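Local coordinates for DisA protein (Sorangium cellulosum, PDB 6CCA), which probably transfers methyl groups to a carbon of the growing polyketide chain, as the gem-dimethylating methyltransferase domain of the trans-acyltransferase disorazol assembly line, at residues F201-V205 and W399-V404; V38-P43 and A388-H392. One frame throughout, in Å; residues are numbered along the deposited sequence.

Both contacts reach the same edge region of the methyltransferase sheet, where strands 402-409 and 387-389 are antiparallel neighbours. The centre of contact 1 lies about 10 Å from the centre of the chain, and the contact is wholly buried; that of contact 2 lies about 19 Å out, and it is only partly buried. The first sets helix 196-216 against strand 402-409 through a phenylalanine ring, an amide laid over it and a valine, with no direct hydrogen bond across. The second brings in segment 38-43, where a glutamine grips a backbone by hydrogen bonds. A hydrogen bond from Asn403 ND2 to Leu390 O and a probable one from Trp399 N to His392 O link the two.

Contact 1 of 2, residues F201-V205 and W399-V404; sequences FNELV and WSIQNV
Phe201 lays its ring along the backbone of Gln402 and Asn403, and here the packing is tight: Phe201 CZ comes 3.4 Å from Gln402 O, and Asn403 CA approaches Phe201 CE1 obliquely at 3.6 Å. The side chains of Phe201 and Gln402 run past one another head to tail, amide stacked on ring with the planes 20° apart. Gln402 CG sits over the face, 3.9 Å from the ring centroid in a CH-pi contact, and Gln402 CD is 3.4 Å from Phe201 CD2. With CG anti to the backbone N (chi1 -172°) and the chain extended beyond it, the Gln402 amide reaches back to the root of the ring. Phe201 CZ also meets Trp399 CD1 at 3.8 Å, the aromatic planes being oblique. Val404 CG2 closes the apolar end against Phe201 O (3.8 Å), Leu204 CB and Val205 CG2. The polar side is water-bridged instead: one water accepts from Gln402 NE2, which also bonds Asn335, and lies within hydrogen-bonding distance of Asn202 OD1. The axes of 201-205 and 402-404 point the same way within 13°, a helix on a mixed sheet, consistent with the alpha/beta fold of SAM-dependent methyltransferases; strand 330-337 is the antiparallel neighbour of 402-409, and Leu51 of helix 45-52 touches Phe201 and Trp399.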
ATOM      1  N   PHE A 201      -9.853   1.624   6.878  1.00 14.12           N
ATOM      2  CA  PHE A 201      -8.476   1.381   7.304  1.00 14.19           C
ATOM      3  C   PHE A 201      -7.744   2.604   7.879  1.00 12.74           C
ATOM      4  O   PHE A 201      -6.971   2.437   8.813  1.00 13.39           O
ATOM      5  CB  PHE A 201      -7.671   0.595   6.270  1.00 13.90           C
ATOM      6  CG  PHE A 201      -8.247  -0.774   6.047  1.00 14.56           C
ATOM      7  CD1 PHE A 201      -8.020  -1.797   6.929  1.00 14.57           C
ATOM      8  CD2 PHE A 201      -9.088  -1.005   4.939  1.00 13.34           C
ATOM      9  CE1 PHE A 201      -8.570  -3.050   6.678  1.00 13.19           C
ATOM     10  CE2 PHE A 201      -9.687  -2.225   4.747  1.00 14.85           C
ATOM     11  CZ  PHE A 201      -9.436  -3.231   5.661  1.00 14.34           C
ATOM     12  N   ASN A 202      -8.000   3.792   7.335  1.00 14.27           N
ATOM     13  CA  ASN A 202      -7.439   5.047   7.890  1.00 14.46           C
ATOM     14  C   ASN A 202      -7.875   5.222   9.340  1.00 14.99           C
ATOM     15  O   ASN A 202      -7.088   5.579  10.252  1.00 15.00           O
ATOM     16  CB  ASN A 202      -7.890   6.258   7.050  1.00 14.23           C
ATOM     17  CG  ASN A 202      -7.247   6.326   5.674  1.00 16.26           C
ATOM     18  OD1 ASN A 202      -6.206   5.735   5.423  1.00 18.20           O
ATOM     19  ND2 ASN A 202      -7.827   7.151   4.805  1.00 17.81           N
ATOM     20  N   GLU A 203      -9.124   4.875   9.597  1.00 15.20           N
ATOM     21  CA  GLU A 203      -9.689   5.020  10.921  1.00 17.54           C
ATOM     22  C   GLU A 203      -9.134   4.004  11.880  1.00 15.80           C
ATOM     23  O   GLU A 203      -8.889   4.377  13.027  1.00 15.07           O
ATOM     24  CB  GLU A 203     -11.226   5.020  10.909  1.00 17.89           C
ATOM     25  CG  GLU A 203     -11.794   6.258  10.205  1.00 22.23           C
ATOM     26  CD  GLU A 203     -11.521   7.600  10.916  1.00 28.08           C
ATOM     27  OE1 GLU A 203     -11.273   7.660  12.141  1.00 31.08           O
ATOM     28  OE2 GLU A 203     -11.497   8.623  10.204  1.00 34.29           O
ATOM     29  N   LEU A 204      -8.843   2.785  11.389  1.00 15.48           N
ATOM     30  CA  LEU A 204      -8.174   1.787  12.210  1.00 16.32           C
ATOM     31  C   LEU A 204      -6.767   2.168  12.589  1.00 14.44           C
ATOM     32  O   LEU A 204      -6.338   1.916  13.699  1.00 14.57           O
ATOM     33  CB  LEU A 204      -8.147   0.372  11.558  1.00 17.77           C
ATOM     34  CG  LEU A 204      -9.412  -0.440  11.590  1.00 20.43           C
ATOM     35  CD1 LEU A 204      -9.149  -1.728  10.832  1.00 19.09           C
ATOM     36  CD2 LEU A 204      -9.770  -0.708  13.071  1.00 21.10           C
ATOM     37  N   VAL A 205      -6.039   2.857  11.717  1.00 12.87           N
ATOM     38  CA  VAL A 205      -4.722   3.337  12.134  1.00 12.98           C
ATOM     39  C   VAL A 205      -4.838   4.398  13.278  1.00 13.86           C
ATOM     40  O   VAL A 205      -4.141   4.342  14.258  1.00 15.04           O
ATOM     41  CB  VAL A 205      -3.950   3.956  10.966  1.00 13.58           C
ATOM     42  CG1 VAL A 205      -2.726   4.777  11.422  1.00 14.01           C
ATOM     43  CG2 VAL A 205      -3.606   2.934   9.893  1.00 15.21           C
ATOM     44  N   TRP A 399     -12.608  -9.911   4.331  1.00 19.14           N
ATOM     45  CA  TRP A 399     -11.907  -8.878   3.524  1.00 18.45           C
ATOM     46  C   TRP A 399     -10.420  -9.235   3.515  1.00 19.17           C
ATOM     47  O   TRP A 399      -9.773  -9.279   4.580  1.00 19.18           O
ATOM     48  CB  TRP A 399     -12.096  -7.497   4.136  1.00 17.36           C
ATOM     49  CG  TRP A 399     -11.770  -6.414   3.186  1.00 17.03           C
ATOM     50  CD1 TRP A 399     -10.648  -5.690   3.101  1.00 17.63           C
ATOM     51  CD2 TRP A 399     -12.646  -5.905   2.166  1.00 18.51           C
ATOM     52  NE1 TRP A 399     -10.719  -4.792   2.067  1.00 19.20           N
ATOM     53  CE2 TRP A 399     -11.952  -4.877   1.489  1.00 16.88           C
ATOM     54  CE3 TRP A 399     -13.937  -6.221   1.759  1.00 17.72           C
ATOM     55  CZ2 TRP A 399     -12.513  -4.186   0.430  1.00 18.18           C
ATOM     56  CZ3 TRP A 399     -14.470  -5.541   0.720  1.00 19.73           C
ATOM     57  CH2 TRP A 399     -13.769  -4.533   0.067  1.00 19.59           C
ATOM     58  N   SER A 400      -9.915  -9.534   2.351  1.00 18.99           N
ATOM     59  CA  SER A 400      -8.510  -9.871   2.205  1.00 21.92           C
ATOM     60  C   SER A 400      -7.686  -8.893   1.401  1.00 20.25           C
ATOM     61  O   SER A 400      -6.475  -9.088   1.291  1.00 22.33           O
ATOM     62  CB  SER A 400      -8.334 -11.267   1.593  1.00 23.94           C
ATOM     63  OG  SER A 400      -8.964 -11.297   0.332  1.00 27.70           O
ATOM     64  N   ILE A 401      -8.295  -7.858   0.855  1.00 16.98           N
ATOM     65  CA  ILE A 401      -7.627  -6.943  -0.056  1.00 18.25           C
ATOM     66  C   ILE A 401      -6.651  -6.008   0.654  1.00 15.47           C
ATOM     67  O   ILE A 401      -5.659  -5.560   0.063  1.00 16.49           O
ATOM     68  CB  ILE A 401      -8.713  -6.050  -0.757  1.00 22.55           C
ATOM     69  CG1 ILE A 401      -9.434  -6.880  -1.794  1.00 29.32           C
ATOM     70  CG2 ILE A 401      -8.089  -4.820  -1.417  1.00 28.73           C
ATOM     71  CD1 ILE A 401     -10.589  -6.106  -2.440  1.00 29.03           C
ATOM     72  N   GLN A 402      -6.932  -5.733   1.893  1.00 13.83           N
ATOM     73  CA  GLN A 402      -6.219  -4.757   2.705  1.00 13.52           C
ATOM     74  C   GLN A 402      -6.390  -5.091   4.175  1.00 14.62           C
ATOM     75  O   GLN A 402      -7.409  -5.704   4.642  1.00 13.33           O
ATOM     76  CB  GLN A 402      -6.816  -3.377   2.473  1.00 12.82           C
ATOM     77  CG  GLN A 402      -6.123  -2.193   3.074  1.00 13.90           C
ATOM     78  CD  GLN A 402      -6.625  -0.862   2.563  1.00 14.47           C
ATOM     79  OE1 GLN A 402      -7.525  -0.775   1.728  1.00 17.22           O
ATOM     80  NE2 GLN A 402      -6.082   0.198   3.119  1.00 15.67           N
ATOM     81  N   ASN A 403      -5.387  -4.711   4.940  1.00 14.08           N
ATOM     82  CA  ASN A 403      -5.459  -4.866   6.401  1.00 14.22           C
ATOM     83  C   ASN A 403      -4.596  -3.878   7.164  1.00 15.63           C
ATOM     84  O   ASN A 403      -3.633  -3.295   6.570  1.00 14.51           O
ATOM     85  CB  ASN A 403      -5.157  -6.318   6.798  1.00 15.24           C
ATOM     86  CG  ASN A 403      -5.873  -6.714   8.105  1.00 16.24           C
ATOM     87  OD1 ASN A 403      -6.647  -5.930   8.675  1.00 15.57           O
ATOM     88  ND2 ASN A 403      -5.600  -7.931   8.573  1.00 17.45           N
ATOM     89  N   VAL A 404      -4.959  -3.636   8.416  1.00 13.83           N
ATOM     90  CA  VAL A 404      -4.045  -3.013   9.376  1.00 15.27           C
ATOM     91  C   VAL A 404      -3.424  -4.132  10.249  1.00 16.51           C
ATOM     92  O   VAL A 404      -4.121  -5.069  10.723  1.00 17.56           O
ATOM     93  CB  VAL A 404      -4.736  -1.955  10.173  1.00 14.56           C
ATOM     94  CG1 VAL A 404      -3.952  -1.576  11.421  1.00 15.70           C
ATOM     95  CG2 VAL A 404      -4.989  -0.729   9.307  1.00 16.20           C
TER
HETATM   96  O   HOH W   1      -6.486   3.128   3.866  1.00 15.02           O

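Contact 2 of 2, residues V38-P43 and A388-H392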
ATOM      1  N   VAL A  38      -5.294  -4.808  21.542  1.00 17.94           N
ATOM      2  CA  VAL A  38      -5.845  -5.322  20.274  1.00 19.33           C
ATOM      3  C   VAL A  38      -7.383  -5.392  20.344  1.00 21.20           C
ATOM      4  O   VAL A  38      -8.101  -4.960  19.425  1.00 18.56           O
ATOM      5  CB  VAL A  38      -5.146  -6.604  19.827  1.00 20.08           C
ATOM      6  CG1 VAL A  38      -5.822  -7.186  18.624  1.00 21.67           C
ATOM      7  CG2 VAL A  38      -3.705  -6.296  19.474  1.00 22.83           C
ATOM      8  N   PRO A  39      -7.923  -5.939  21.412  1.00 20.45           N
ATOM      9  CA  PRO A  39      -9.416  -5.910  21.495  1.00 20.81           C
ATOM     10  C   PRO A  39     -10.074  -4.530  21.518  1.00 22.89           C
ATOM     11  O   PRO A  39     -11.194  -4.427  21.141  1.00 23.44           O
ATOM     12  CB  PRO A  39      -9.715  -6.700  22.852  1.00 22.89           C
ATOM     13  CG  PRO A  39      -8.474  -7.428  23.143  1.00 22.95           C
ATOM     14  CD  PRO A  39      -7.305  -6.592  22.580  1.00 22.28           C
ATOM     15  N   ARG A  40      -9.405  -3.467  21.960  1.00 20.69           N
ATOM     16  CA  ARG A  40      -9.932  -2.134  21.926  1.00 20.32           C
ATOM     17  C   ARG A  40      -9.851  -1.526  20.523  1.00 20.81           C
ATOM     18  O   ARG A  40     -10.444  -0.498  20.286  1.00 24.15           O
ATOM     19  CB  ARG A  40      -9.167  -1.234  22.877  1.00 24.52           C
ATOM     20  CG  ARG A  40      -9.352  -1.636  24.346  1.00 30.74           C
ATOM     21  CD  ARG A  40      -8.475  -0.867  25.317  1.00 36.58           C
ATOM     22  NE  ARG A  40      -8.751  -1.298  26.726  1.00 51.21           N
ATOM     23  CZ  ARG A  40      -7.883  -1.850  27.608  1.00 54.51           C
ATOM     24  NH1 ARG A  40      -6.606  -2.060  27.322  1.00 49.29           N
ATOM     25  NH2 ARG A  40      -8.299  -2.188  28.839  1.00 54.93           N
ATOM     26  N   ILE A  41      -9.104  -2.168  19.618  1.00 18.69           N
ATOM     27  CA  ILE A  41      -8.921  -1.639  18.233  1.00 18.61           C
ATOM     28  C   ILE A  41      -9.725  -2.476  17.227  1.00 19.63           C
ATOM     29  O   ILE A  41     -10.248  -1.939  16.265  1.00 18.42           O
ATOM     30  CB  ILE A  41      -7.410  -1.633  17.896  1.00 17.09           C
ATOM     31  CG1 ILE A  41      -6.630  -0.736  18.866  1.00 17.57           C
ATOM     32  CG2 ILE A  41      -7.142  -1.254  16.441  1.00 19.40           C
ATOM     33  CD1 ILE A  41      -5.150  -1.041  18.848  1.00 17.68           C
ATOM     34  N   GLN A  42      -9.749  -3.785  17.458  1.00 19.81           N
ATOM     35  CA  GLN A  42     -10.454  -4.718  16.582  1.00 21.11           C
ATOM     36  C   GLN A  42     -11.845  -4.234  16.259  1.00 20.35           C
ATOM     37  O   GLN A  42     -12.670  -4.022  17.154  1.00 21.15           O
ATOM     38  CB  GLN A  42     -10.554  -6.074  17.275  1.00 22.14           C
ATOM     39  CG  GLN A  42     -11.322  -7.149  16.552  1.00 19.89           C
ATOM     40  CD  GLN A  42     -10.862  -7.405  15.138  1.00 19.22           C
ATOM     41  OE1 GLN A  42      -9.701  -7.705  14.872  1.00 19.73           O
ATOM     42  NE2 GLN A  42     -11.803  -7.308  14.217  1.00 19.07           N
ATOM     43  N   PRO A  43     -12.151  -4.061  14.967  1.00 19.41           N
ATOM     44  CA  PRO A  43     -13.510  -3.666  14.656  1.00 20.85           C
ATOM     45  C   PRO A  43     -14.524  -4.770  15.060  1.00 19.98           C
ATOM     46  O   PRO A  43     -14.259  -5.955  14.876  1.00 19.63           O
ATOM     47  CB  PRO A  43     -13.501  -3.499  13.138  1.00 20.12           C
ATOM     48  CG  PRO A  43     -12.256  -4.022  12.646  1.00 22.86           C
ATOM     49  CD  PRO A  43     -11.283  -4.085  13.791  1.00 21.12           C
ATOM     50  N   ALA A 388      -0.563  -8.854  15.234  1.00 17.78           N
ATOM     51  CA  ALA A 388      -2.009  -8.840  15.043  1.00 18.78           C
ATOM     52  C   ALA A 388      -2.477  -8.188  13.755  1.00 16.89           C
ATOM     53  O   ALA A 388      -2.734  -6.974  13.713  1.00 15.47           O
ATOM     54  CB  ALA A 388      -2.699  -8.222  16.242  1.00 20.16           C
ATOM     55  N   PRO A 389      -2.609  -8.985  12.683  1.00 18.15           N
ATOM     56  CA  PRO A 389      -3.369  -8.534  11.562  1.00 16.77           C
ATOM     57  C   PRO A 389      -4.798  -8.504  12.044  1.00 21.11           C
ATOM     58  O   PRO A 389      -5.283  -9.508  12.663  1.00 19.86           O
ATOM     59  CB  PRO A 389      -3.147  -9.602  10.511  1.00 18.99           C
ATOM     60  CG  PRO A 389      -2.043 -10.448  10.997  1.00 18.60           C
ATOM     61  CD  PRO A 389      -2.065 -10.328  12.497  1.00 17.50           C
ATOM     62  N   LEU A 390      -5.467  -7.394  11.869  1.00 16.77           N
ATOM     63  CA  LEU A 390      -6.816  -7.263  12.435  1.00 18.22           C
ATOM     64  C   LEU A 390      -7.783  -8.205  11.670  1.00 19.36           C
ATOM     65  O   LEU A 390      -7.491  -8.617  10.549  1.00 19.55           O
ATOM     66  CB  LEU A 390      -7.256  -5.835  12.460  1.00 19.31           C
ATOM     67  CG  LEU A 390      -6.444  -4.960  13.408  1.00 20.61           C
ATOM     68  CD1 LEU A 390      -6.905  -3.542  13.299  1.00 23.11           C
ATOM     69  CD2 LEU A 390      -6.570  -5.496  14.846  1.00 23.57           C
ATOM     70  N   GLN A 391      -8.880  -8.596  12.309  1.00 18.90           N
ATOM     71  CA  GLN A 391      -9.782  -9.598  11.720  1.00 19.07           C
ATOM     72  C   GLN A 391     -10.902  -8.877  11.012  1.00 16.81           C
ATOM     73  O   GLN A 391     -11.474  -7.940  11.547  1.00 17.55           O
ATOM     74  CB  GLN A 391     -10.379 -10.490  12.861  1.00 22.78           C
ATOM     75  CG  GLN A 391      -9.337 -11.231  13.617  1.00 31.62           C
ATOM     76  CD  GLN A 391      -9.960 -12.006  14.788  1.00 40.62           C
ATOM     77  OE1 GLN A 391      -9.840 -11.616  15.988  1.00 48.53           O
ATOM     78  NE2 GLN A 391     -10.676 -13.083  14.446  1.00 43.27           N
ATOM     79  N   HIS A 392     -11.230  -9.334   9.809  1.00 18.14           N
ATOM     80  CA  HIS A 392     -12.316  -8.797   9.012  1.00 17.97           C
ATOM     81  C   HIS A 392     -13.105  -9.900   8.385  1.00 20.33           C
ATOM     82  O   HIS A 392     -13.198 -10.034   7.160  1.00 18.84           O
ATOM     83  CB  HIS A 392     -11.785  -7.832   7.928  1.00 19.32           C
ATOM     84  CG  HIS A 392     -11.270  -6.560   8.503  1.00 17.11           C
ATOM     85  ND1 HIS A 392      -9.982  -6.451   8.956  1.00 18.54           N
ATOM     86  CD2 HIS A 392     -11.855  -5.377   8.745  1.00 18.00           C
ATOM     87  CE1 HIS A 392      -9.801  -5.245   9.459  1.00 18.57           C
ATOM     88  NE2 HIS A 392     -10.918  -4.571   9.334  1.00 17.15           N
TER
HETATM   89  O   HOH W   2      -8.355  -9.182  16.657  1.00 26.87           O
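Gln42 and Leu390 bring the two backbones to within 6.1 Å between CA atoms as the chain passes on from helix 34-41, and Val38 O accepts from both Ile41 N and Gln42 N in the weakly bonded, kinked turn about 38-41. The Gln42 side chain does the polar work. CG stands anti to the backbone N, and a bend at chi2 (54°) turns the amide onto the main chain of Gln391, which it meets with both its ends. Gln391 N donates to Gln42 OE1 at 2.8 Å, almost straight and on a lone pair in the carbonyl plane. In return Gln42 NE2 donates to Gln391 O, also at 2.8 Å, though it approaches somewhat tilted from that carbonyl's plane. A further bond runs from Gln42 NE2 to Pro43 O at 2.9 Å. Gln391 O (5° out) and Pro43 O (14° out) both lie close to the plane of the Gln42 amide, so its NH2 group donates to both nearly in plane. On the hydrated side a water donates to both Gln42 OE1 and Gln391 OE1.

Apolar contacts flank the amide. Ile41 CG2 lies 3.9 Å from Leu390 CD1, the two chains meeting roughly perpendicularly, and Val38 CG2 is equally far from Ala388 CB. Beyond Gln42, Pro43 CG rests 3.6 Å from NE2 of His392, a ring nitrogen hydrogen-bonded to His200. Leu204 of helix 196-216 touches Pro43, Leu390 and His392.

The paired bonds give Gln42 the role of an adjoining peptide, binding both the N-H and the C=O of Gln391 just past strand 387-389. Together with the bond to Pro43 O, they fix the rotation of its amide and join the two segments without a charged group.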